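Local coordinates for hypothetical protein TT1662 (Thermus thermophilus, PDB 1UFO) that is of unconfirmed function but adopts the alpha/beta hydrolase fold and is probably a hydrolase of the serine-nucleophile type, at residues Phe127-Val132 with Gly171-Leu176; Glu91-Ala96 with Leu123-Arg128; Met1-Glu6 with Leu16-Glu21. All blocks are in the same frame, centred on the assembly; numbering follows the deposited sequence. Where two conformers were deposited one is given.

Contact 1: residues Phe127-Val132 with Gly171-Leu176; sequences FRPRGV and GGVPLL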
loop_
_atom_site.group_PDB
_atom_site.type_symbol
_atom_site.label_atom_id
_atom_site.label_comp_id
_atom_site.label_asym_id
_atom_site.label_seq_id
_atom_site.Cartn_x
_atom_site.Cartn_y
_atom_site.Cartn_z
ATOM N N PHE A 127 -10.532 21.343 -5.632
ATOM C CA PHE A 127 -10.273 21.399 -4.172
ATOM C C PHE A 127 -8.868 20.754 -3.995
ATOM O O PHE A 127 -8.597 19.708 -4.587
ATOM C CB PHE A 127 -11.357 20.619 -3.407
ATOM C CG PHE A 127 -11.130 20.631 -1.947
ATOM C CD1 PHE A 127 -11.134 21.857 -1.258
ATOM C CD2 PHE A 127 -10.857 19.491 -1.284
ATOM C CE1 PHE A 127 -10.850 21.921 0.108
ATOM C CE2 PHE A 127 -10.575 19.557 0.117
ATOM C CZ PHE A 127 -10.576 20.792 0.774
ATOM N N ARG A 128 -7.987 21.380 -3.185
ATOM C CA ARG A 128 -6.615 20.940 -3.085
ATOM C C ARG A 128 -6.145 20.586 -1.669
ATOM O O ARG A 128 -5.411 21.383 -1.023
ATOM C CB ARG A 128 -5.706 22.017 -3.685
ATOM C CG ARG A 128 -5.951 22.287 -5.168
ATOM C CD ARG A 128 -5.367 21.187 -6.081
ATOM N NE ARG A 128 -5.740 21.329 -7.486
ATOM C CZ ARG A 128 -5.197 22.158 -8.376
ATOM N NH1 ARG A 128 -5.697 22.182 -9.620
ATOM N NH2 ARG A 128 -4.135 22.928 -8.055
ATOM N N PRO A 129 -6.569 19.425 -1.144
ATOM C CA PRO A 129 -6.151 18.979 0.190
ATOM C C PRO A 129 -4.690 18.485 0.037
ATOM O O PRO A 129 -4.140 18.413 -1.074
ATOM C CB PRO A 129 -7.098 17.847 0.525
ATOM C CG PRO A 129 -7.363 17.199 -0.878
ATOM C CD PRO A 129 -7.369 18.395 -1.856
ATOM N N ARG A 130 -4.073 18.119 1.152
ATOM C CA ARG A 130 -2.711 17.650 1.129
ATOM C C ARG A 130 -2.608 16.212 0.611
ATOM O O ARG A 130 -1.511 15.781 0.270
ATOM C CB ARG A 130 -2.106 17.751 2.539
ATOM C CG ARG A 130 -1.790 19.226 2.830
ATOM C CD ARG A 130 -0.424 19.622 2.100
ATOM N NE ARG A 130 0.668 18.842 2.683
ATOM C CZ ARG A 130 1.359 19.207 3.768
ATOM N NH1 ARG A 130 2.333 18.402 4.226
ATOM N NH2 ARG A 130 1.108 20.387 4.374
ATOM N N GLY A 131 -3.718 15.453 0.644
ATOM C CA GLY A 131 -3.650 14.073 0.153
ATOM C C GLY A 131 -5.031 13.496 0.316
ATOM O O GLY A 131 -5.862 14.030 1.069
ATOM N N VAL A 132 -5.306 12.423 -0.427
ATOM C CA VAL A 132 -6.653 11.824 -0.383
ATOM C C VAL A 132 -6.543 10.313 -0.332
ATOM O O VAL A 132 -5.695 9.746 -1.063
ATOM C CB VAL A 132 -7.385 12.157 -1.730
ATOM C CG1 VAL A 132 -8.751 11.426 -1.787
ATOM C CG2 VAL A 132 -7.665 13.702 -1.811
ATOM N N GLY A 171 -4.404 18.732 -9.980
ATOM C CA GLY A 171 -3.217 19.363 -9.449
ATOM C C GLY A 171 -2.163 18.463 -8.808
ATOM O O GLY A 171 -1.411 18.908 -7.922
ATOM N N GLY A 172 -2.168 17.212 -9.235
ATOM C CA GLY A 172 -1.203 16.255 -8.730
ATOM C C GLY A 172 -1.380 15.981 -7.240
ATOM O O GLY A 172 -0.445 15.505 -6.620
ATOM N N VAL A 173 -2.565 16.230 -6.683
ATOM C CA VAL A 173 -2.768 15.973 -5.249
ATOM C C VAL A 173 -2.522 14.460 -4.958
ATOM O O VAL A 173 -3.082 13.585 -5.628
ATOM C CB VAL A 173 -4.216 16.275 -4.855
ATOM C CG1 VAL A 173 -4.529 15.710 -3.451
ATOM C CG2 VAL A 173 -4.425 17.827 -4.935
ATOM N N PRO A 174 -1.709 14.136 -3.943
ATOM C CA PRO A 174 -1.456 12.727 -3.621
ATOM C C PRO A 174 -2.766 11.959 -3.436
ATOM O O PRO A 174 -3.657 12.390 -2.726
ATOM C CB PRO A 174 -0.683 12.743 -2.309
ATOM C CG PRO A 174 0.163 14.153 -2.446
ATOM C CD PRO A 174 -0.925 15.076 -3.086
ATOM N N LEU A 175 -2.843 10.819 -4.091
ATOM C CA LEU A 175 -4.073 10.055 -4.086
ATOM C C LEU A 175 -3.776 8.582 -4.023
ATOM O O LEU A 175 -3.061 8.041 -4.860
ATOM C CB LEU A 175 -4.889 10.353 -5.387
ATOM C CG LEU A 175 -6.101 9.450 -5.720
ATOM C CD1 LEU A 175 -7.076 9.639 -4.617
ATOM C CD2 LEU A 175 -6.711 9.857 -7.006
ATOM N N LEU A 176 -4.349 7.934 -3.010
ATOM C CA LEU A 176 -4.148 6.472 -2.867
ATOM C C LEU A 176 -5.483 5.768 -2.936
ATOM O O LEU A 176 -6.375 6.130 -2.177
ATOM C CB LEU A 176 -3.490 6.113 -1.491
ATOM C CG LEU A 176 -3.527 4.658 -1.125
ATOM C CD1 LEU A 176 -2.664 3.923 -2.211
ATOM C CD2 LEU A 176 -2.916 4.476 0.264
#
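A chi1 of 167° puts Val173 CG1 anti to its backbone N, while chi1 174° in Val132 leaves CG2 beside its own N, and these two methyls meet, Val132 CG2 lying 4.1 Å from Val173 CG1. They do so where two neighbouring parallel strands of the alpha/beta hydrolase sheet, 132-135 and 175-180, begin side by side. A single parallel bridge, Val132 with Leu175, sets the register. Val132 N donates to Pro174 O at 2.8 Å, the bond bent to 140° at the hydrogen, and Leu176 N returns a straighter bond to Val132 O. Proline suits its place, since its missing N-H is not used here while its carbonyl is; that oxygen also takes a CA-H...O contact from Gly131 CA. The Pro174 ring lies against the neighbouring carbonyl, CD 3.5 Å from Arg130 O, and also touches Phe230 and Trp234 of helix 221-236.

Val173 is turned toward the other segment and carries most of its apolar contact. Its CG1 comes crosswise to the Pro129 ring, and its CG2 packs 3.7 Å from Arg128 CD, so a branched, purely apolar side chain fills the angle between a proline and an aliphatic stem. On the sheet face that carries Val132 and Leu175, these two side chains run alongside each other, with Ala119 and His120 of helix 114-124 against them. At the solvent end Arg128 bends at chi2 and lays its guanidinium over Gly171, while NH1 is hydrogen-bonded to Ala169 O. Glycine suits position 171, its backbone at positive phi and its CA bare beneath the flat group: Gly171 CA sits over its centre, 3.6 Å from Arg128 CZ.

Contact 2: residues Glu91-Ala96 with Leu123-Arg128; sequences EARRVA and LAEGFR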
loop_
_atom_site.group_PDB
_atom_site.type_symbol
_atom_site.label_atom_id
_atom_site.label_comp_id
_atom_site.label_asym_id
_atom_site.label_seq_id
_atom_site.Cartn_x
_atom_site.Cartn_y
_atom_site.Cartn_z
ATOM N N GLU A 91 -21.268 20.180 0.401
ATOM C CA GLU A 91 -21.186 20.335 1.882
ATOM C C GLU A 91 -19.762 20.066 2.353
ATOM O O GLU A 91 -19.215 20.773 3.207
ATOM C CB GLU A 91 -22.125 19.343 2.600
ATOM C CG GLU A 91 -23.593 19.745 2.361
ATOM C CD GLU A 91 -24.560 18.660 2.639
ATOM O OE1 GLU A 91 -24.143 17.512 2.874
ATOM O OE2 GLU A 91 -25.787 18.978 2.620
ATOM N N ALA A 92 -19.145 19.002 1.810
ATOM C CA ALA A 92 -17.820 18.647 2.266
ATOM C C ALA A 92 -16.820 19.735 1.978
ATOM O O ALA A 92 -15.920 19.981 2.769
ATOM C CB ALA A 92 -17.376 17.328 1.538
ATOM N N ARG A 93 -16.944 20.403 0.823
ATOM C CA ARG A 93 -15.966 21.432 0.531
ATOM C C ARG A 93 -16.114 22.573 1.566
ATOM O O ARG A 93 -15.085 23.097 2.062
ATOM C CB ARG A 93 -16.143 21.974 -0.877
ATOM C CG ARG A 93 -14.976 22.823 -1.228
ATOM C CD ARG A 93 -14.935 23.185 -2.680
ATOM N NE ARG A 93 -13.711 23.981 -2.921
ATOM C CZ ARG A 93 -13.169 24.137 -4.116
ATOM N NH1 ARG A 93 -12.084 24.900 -4.259
ATOM N NH2 ARG A 93 -13.702 23.504 -5.166
ATOM N N ARG A 94 -17.357 22.920 1.900
ATOM C CA ARG A 94 -17.557 24.007 2.902
ATOM C C ARG A 94 -17.050 23.582 4.280
ATOM O O ARG A 94 -16.358 24.387 4.976
ATOM C CB ARG A 94 -19.024 24.455 2.958
ATOM C CG ARG A 94 -19.389 25.302 1.713
ATOM C CD ARG A 94 -20.770 25.894 1.844
ATOM N NE ARG A 94 -21.795 24.852 1.782
ATOM C CZ ARG A 94 -22.542 24.386 2.782
ATOM N NH1 ARG A 94 -23.432 23.404 2.551
ATOM N NH2 ARG A 94 -22.422 24.879 4.011
ATOM N N VAL A 95 -17.298 22.328 4.640
ATOM C CA VAL A 95 -16.817 21.838 5.946
ATOM C C VAL A 95 -15.286 21.865 5.993
ATOM O O VAL A 95 -14.683 22.268 6.982
ATOM C CB VAL A 95 -17.348 20.402 6.215
ATOM C CG1 VAL A 95 -16.613 19.760 7.504
ATOM C CG2 VAL A 95 -18.907 20.456 6.462
ATOM N N ALA A 96 -14.649 21.377 4.947
ATOM C CA ALA A 96 -13.178 21.321 4.884
ATOM C C ALA A 96 -12.578 22.696 4.940
ATOM O O ALA A 96 -11.598 22.914 5.637
ATOM C CB ALA A 96 -12.745 20.564 3.577
ATOM N N LEU A 123 -11.763 16.821 -6.107
ATOM C CA LEU A 123 -10.500 17.071 -6.806
ATOM C C LEU A 123 -10.766 17.598 -8.225
ATOM O O LEU A 123 -10.034 18.485 -8.698
ATOM C CB LEU A 123 -9.618 15.780 -6.883
ATOM C CG LEU A 123 -9.134 15.282 -5.539
ATOM C CD1 LEU A 123 -8.485 13.947 -5.723
ATOM C CD2 LEU A 123 -8.116 16.243 -4.932
ATOM N N ALA A 124 -11.788 17.080 -8.887
ATOM C CA ALA A 124 -12.057 17.511 -10.299
ATOM C C ALA A 124 -12.501 18.964 -10.322
ATOM O O ALA A 124 -12.333 19.634 -11.360
ATOM C CB ALA A 124 -13.118 16.604 -10.963
ATOM N N GLU A 125 -13.000 19.485 -9.197
ATOM C CA GLU A 125 -13.449 20.879 -9.197
ATOM C C GLU A 125 -12.416 21.791 -8.553
ATOM O O GLU A 125 -12.712 22.937 -8.185
ATOM C CB GLU A 125 -14.860 21.011 -8.572
ATOM C CG GLU A 125 -14.930 20.984 -7.092
ATOM C CD GLU A 125 -16.298 21.446 -6.547
ATOM O OE1 GLU A 125 -16.295 21.916 -5.375
ATOM O OE2 GLU A 125 -17.334 21.340 -7.285
ATOM N N GLY A 126 -11.204 21.259 -8.387
ATOM C CA GLY A 126 -10.087 22.063 -7.900
ATOM C C GLY A 126 -9.897 22.213 -6.417
ATOM O O GLY A 126 -9.153 23.099 -5.967
ATOM N N PHE A 127 -10.532 21.343 -5.632
ATOM C CA PHE A 127 -10.273 21.399 -4.172
ATOM C C PHE A 127 -8.868 20.754 -3.995
ATOM O O PHE A 127 -8.597 19.708 -4.587
ATOM C CB PHE A 127 -11.357 20.619 -3.407
ATOM C CG PHE A 127 -11.130 20.631 -1.947
ATOM C CD1 PHE A 127 -11.134 21.857 -1.258
ATOM C CD2 PHE A 127 -10.857 19.491 -1.284
ATOM C CE1 PHE A 127 -10.850 21.921 0.108
ATOM C CE2 PHE A 127 -10.575 19.557 0.117
ATOM C CZ PHE A 127 -10.576 20.792 0.774
ATOM N N ARG A 128 -7.987 21.380 -3.185
ATOM C CA ARG A 128 -6.615 20.940 -3.085
ATOM C C ARG A 128 -6.145 20.586 -1.669
ATOM O O ARG A 128 -5.411 21.383 -1.023
ATOM C CB ARG A 128 -5.706 22.017 -3.685
ATOM C CG ARG A 128 -5.951 22.287 -5.168
ATOM C CD ARG A 128 -5.367 21.187 -6.081
ATOM N NE ARG A 128 -5.740 21.329 -7.486
ATOM C CZ ARG A 128 -5.197 22.158 -8.376
ATOM N NH1 ARG A 128 -5.697 22.182 -9.620
ATOM N NH2 ARG A 128 -4.135 22.928 -8.055
HETATM O O HOH W 1 -11.829 25.448 -7.046
#
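Helix 114-124 ends in a Schellman motif, Gly126 taking the positive phi of 86° as its C-prime residue, with Phe127 N bonding back to Leu122 O and Gly126 N to Leu123 O, and this turn faces the middle of helix 77-103, a contact between a helix flank and the end of the next helix on one side of the alpha/beta hydrolase sheet. Arg93 spans the gap. Its chain is extended from CG to NE and runs antiparallel to the Phe127 side chain, NE 3.7 Å from Phe127 CD1.

One nitrogen does double duty: Arg93 NH2 forms a salt bridge with Glu125 OE1 at 3.0 Å and a hydrogen bond to Glu125 O at 3.2 Å. Both acceptors lie close to the guanidinium plane, although NH2 approaches each from above its own carboxylate or carbonyl plane. A water accepts from Arg93 NH1 and donates to Glu125 O, giving that carbonyl a second partner. The long, planar arginine with several N-H groups thus suits a place where a carboxylate, a carbonyl and a ring must be met together. Its NE is paired with Glu97, and Glu125 OE2 with Lys89, so the charges form a chain and probably steady one another. An alanine in place of Arg93 would probably leave Glu125 OE1 and O without their shared donor and Glu97 without its mate, and the packing beside Phe127 CD1 would go too.

Deeper in, Phe127, its CG anti to the backbone N (chi1 179°), reaches between Leu122, Leu107 and Leu109. Alanine is small enough for the helix to come close to the ring's end, where Ala96 CB lies 3.6 Å from Phe127 CZ.

Contact 3: residues Met1-Glu6 with Leu16-Glu21; sequences MRVRTE and LARIPE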
loop_
_atom_site.group_PDB
_atom_site.type_symbol
_atom_site.label_atom_id
_atom_site.label_comp_id
_atom_site.label_asym_id
_atom_site.label_seq_id
_atom_site.Cartn_x
_atom_site.Cartn_y
_atom_site.Cartn_z
HETATM N N MSE A 1 -2.186 8.715 23.882
HETATM C CA MSE A 1 -2.846 9.972 23.366
HETATM C C MSE A 1 -4.300 10.025 23.827
HETATM O O MSE A 1 -5.080 9.116 23.588
HETATM C CB MSE A 1 -2.727 9.952 21.812
HETATM C CG MSE A 1 -3.490 11.106 21.069
HETATM SE SE MSE A 1 -2.374 12.671 21.074
HETATM C CE MSE A 1 -1.502 12.669 19.438
ATOM N N ARG A 2 -4.684 11.070 24.549
ATOM C CA ARG A 2 -6.060 11.154 24.961
ATOM C C ARG A 2 -6.809 11.591 23.704
ATOM O O ARG A 2 -6.273 12.355 22.908
ATOM C CB ARG A 2 -6.214 12.171 26.090
ATOM C CG ARG A 2 -5.227 11.885 27.215
ATOM C CD ARG A 2 -5.226 12.996 28.235
ATOM N NE ARG A 2 -6.527 13.317 28.814
ATOM C CZ ARG A 2 -6.651 14.305 29.701
ATOM N NH1 ARG A 2 -5.566 14.979 30.036
ATOM N NH2 ARG A 2 -7.819 14.613 30.249
ATOM N N VAL A 3 -7.981 11.016 23.500
ATOM C CA VAL A 3 -8.841 11.329 22.341
ATOM C C VAL A 3 -10.236 11.499 22.862
ATOM O O VAL A 3 -10.718 10.704 23.695
ATOM C CB VAL A 3 -8.887 10.149 21.318
ATOM C CG1 VAL A 3 -9.787 10.526 20.151
ATOM C CG2 VAL A 3 -7.528 9.855 20.848
ATOM N N ARG A 4 -10.957 12.502 22.387
ATOM C CA ARG A 4 -12.304 12.651 22.859
ATOM C C ARG A 4 -13.209 12.879 21.672
ATOM O O ARG A 4 -12.779 13.409 20.675
ATOM C CB ARG A 4 -12.436 13.812 23.812
ATOM C CG ARG A 4 -12.154 15.118 23.153
ATOM C CD ARG A 4 -11.927 16.173 24.202
ATOM N NE ARG A 4 -12.950 16.188 25.246
ATOM C CZ ARG A 4 -14.236 16.459 25.047
ATOM N NH1 ARG A 4 -15.106 16.458 26.058
ATOM N NH2 ARG A 4 -14.656 16.726 23.823
ATOM N N THR A 5 -14.455 12.495 21.814
ATOM C CA THR A 5 -15.403 12.642 20.768
ATOM C C THR A 5 -16.316 13.780 21.042
ATOM O O THR A 5 -16.799 13.921 22.169
ATOM C CB THR A 5 -16.221 11.354 20.645
ATOM O OG1 THR A 5 -15.309 10.307 20.319
ATOM C CG2 THR A 5 -17.322 11.464 19.529
ATOM N N GLU A 6 -16.542 14.622 20.048
ATOM C CA GLU A 6 -17.492 15.685 20.214
ATOM C C GLU A 6 -18.182 16.047 18.931
ATOM O O GLU A 6 -17.776 15.593 17.842
ATOM C CB GLU A 6 -16.874 16.945 20.816
ATOM C CG GLU A 6 -15.539 17.374 20.375
ATOM C CD GLU A 6 -15.039 18.520 21.278
ATOM O OE1 GLU A 6 -14.283 18.300 22.268
ATOM O OE2 GLU A 6 -15.436 19.646 21.015
ATOM N N LEU A 16 -19.331 15.148 13.451
ATOM C CA LEU A 16 -18.741 14.299 14.485
ATOM C C LEU A 16 -17.221 14.470 14.426
ATOM O O LEU A 16 -16.571 14.406 13.355
ATOM C CB LEU A 16 -19.146 12.852 14.243
ATOM C CG LEU A 16 -18.554 11.836 15.193
ATOM C CD1 LEU A 16 -19.146 12.086 16.509
ATOM C CD2 LEU A 16 -18.935 10.361 14.737
ATOM N N ALA A 17 -16.620 14.684 15.563
ATOM C CA ALA A 17 -15.178 14.857 15.603
ATOM C C ALA A 17 -14.481 13.957 16.602
ATOM O O ALA A 17 -14.975 13.788 17.740
ATOM C CB ALA A 17 -14.802 16.313 15.932
ATOM N N ARG A 18 -13.386 13.344 16.204
ATOM C CA ARG A 18 -12.595 12.548 17.148
ATOM C C ARG A 18 -11.320 13.335 17.261
ATOM O O ARG A 18 -10.484 13.425 16.353
ATOM C CB ARG A 18 -12.335 11.153 16.574
ATOM C CG ARG A 18 -11.733 10.233 17.573
ATOM C CD ARG A 18 -12.817 9.342 18.317
ATOM N NE ARG A 18 -12.103 8.295 19.066
ATOM C CZ ARG A 18 -11.196 7.499 18.486
ATOM N NH1 ARG A 18 -10.953 7.645 17.165
ATOM N NH2 ARG A 18 -10.451 6.641 19.222
ATOM N N ILE A 19 -11.164 13.956 18.434
ATOM C CA ILE A 19 -10.086 14.917 18.628
ATOM C C ILE A 19 -8.962 14.475 19.550
ATOM O O ILE A 19 -9.182 14.299 20.763
ATOM C CB ILE A 19 -10.690 16.252 19.159
ATOM C CG1 ILE A 19 -11.811 16.715 18.210
ATOM C CG2 ILE A 19 -9.550 17.281 19.367
ATOM C CD1 ILE A 19 -12.506 18.166 18.604
ATOM N N PRO A 20 -7.746 14.341 19.020
ATOM C CA PRO A 20 -6.629 13.907 19.893
ATOM C C PRO A 20 -6.157 15.135 20.659
ATOM O O PRO A 20 -6.357 16.276 20.229
ATOM C CB PRO A 20 -5.579 13.376 18.923
ATOM C CG PRO A 20 -5.816 14.218 17.660
ATOM C CD PRO A 20 -7.329 14.486 17.611
ATOM N N GLU A 21 -5.411 14.908 21.741
ATOM C CA GLU A 21 -5.002 16.077 22.496
ATOM C C GLU A 21 -3.938 16.868 21.809
ATOM O O GLU A 21 -3.770 18.061 22.090
ATOM C CB GLU A 21 -4.472 15.676 23.886
ATOM C CG GLU A 21 -3.176 14.917 23.856
ATOM C CD GLU A 21 -2.791 14.353 25.258
ATOM O OE1 GLU A 21 -2.844 13.102 25.433
ATOM O OE2 GLU A 21 -2.494 15.179 26.175
HETATM O O HOH W 2 -13.251 9.488 21.330
#
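Val3 and Arg18 meet side chain to side chain on one face of a beta hairpin of antiparallel strands, 3-10 and 13-20; the axes of residues 3-6 and 16-20 come within 4.6 Å. Backbone hydrogen bonds come in reciprocal pairs: Arg4 with Ile19, and Glu6 with Ala17, where Ala17 N reaches Glu6 O at 2.7 Å. Val3-Pro20 and Thr5-Arg18 are the non-hydrogen-bonded pairs between and beyond them, which suits proline, having no N-H to give. Past the strand, Glu21 N bonds to Arg2 O, and the Glu21 carboxylate turns back: its OE1 takes the Arg2 N-H at 2.9 Å in a nearly straight bond (175°), on the anti side and tilted from the carboxylate plane.

The apolar contacts divide between the two faces. On that of Val3, Thr5, Arg18 and Pro20, Val3 sets CG1 anti to its backbone N (chi1 180°), which carries this methyl over a face of the Arg18 guanidinium, toward its rim. Thr5 CG2 touches Leu16 CD1 at 3.6 Å, and selenomethionine Met1 lies alongside the Pro20 ring, its CG 3.8 Å from Pro20 CB. On the other face Ile19 CD1 packs 3.6 Å from Glu6 CG, the isoleucine covering the aliphatic part of the glutamate.

Among the polar side-chain contacts, Thr5 OG1 lies at the edge of the Arg18 guanidinium, and a water near both takes a weak bond from Arg18 NE; Arg18 NH2 is salt-bridged to Glu49. Strand 3-10 is outermost in the sheet of this chain, whereas 13-20 is flanked on its other side by strand 52-56, with Leu16 against helix 37-42.

Contacts 1 and 2 are neighbours, their centres about 11 Å apart; they share Phe127 and Arg128, and Leu123 of contact 2 packs on Pro129, Val132 and Val173 of contact 1. Contact 1 is largely buried and joins the starts of two parallel strands and the loops leading into them, mainly through valine and proline. Contact 2 is partly buried and joins the flank of one helix to the turn ending another, its ring inward. Contact 3, about 25 Å from contact 1 between centres, is a surface hairpin at the edge of the same sheet, rich in arginine and glutamate. Contacts 1 and 3 share backbone pairing, parallel in one and antiparallel in the other, while every direct hydrogen bond across contact 2 starts from the Arg93 side chain.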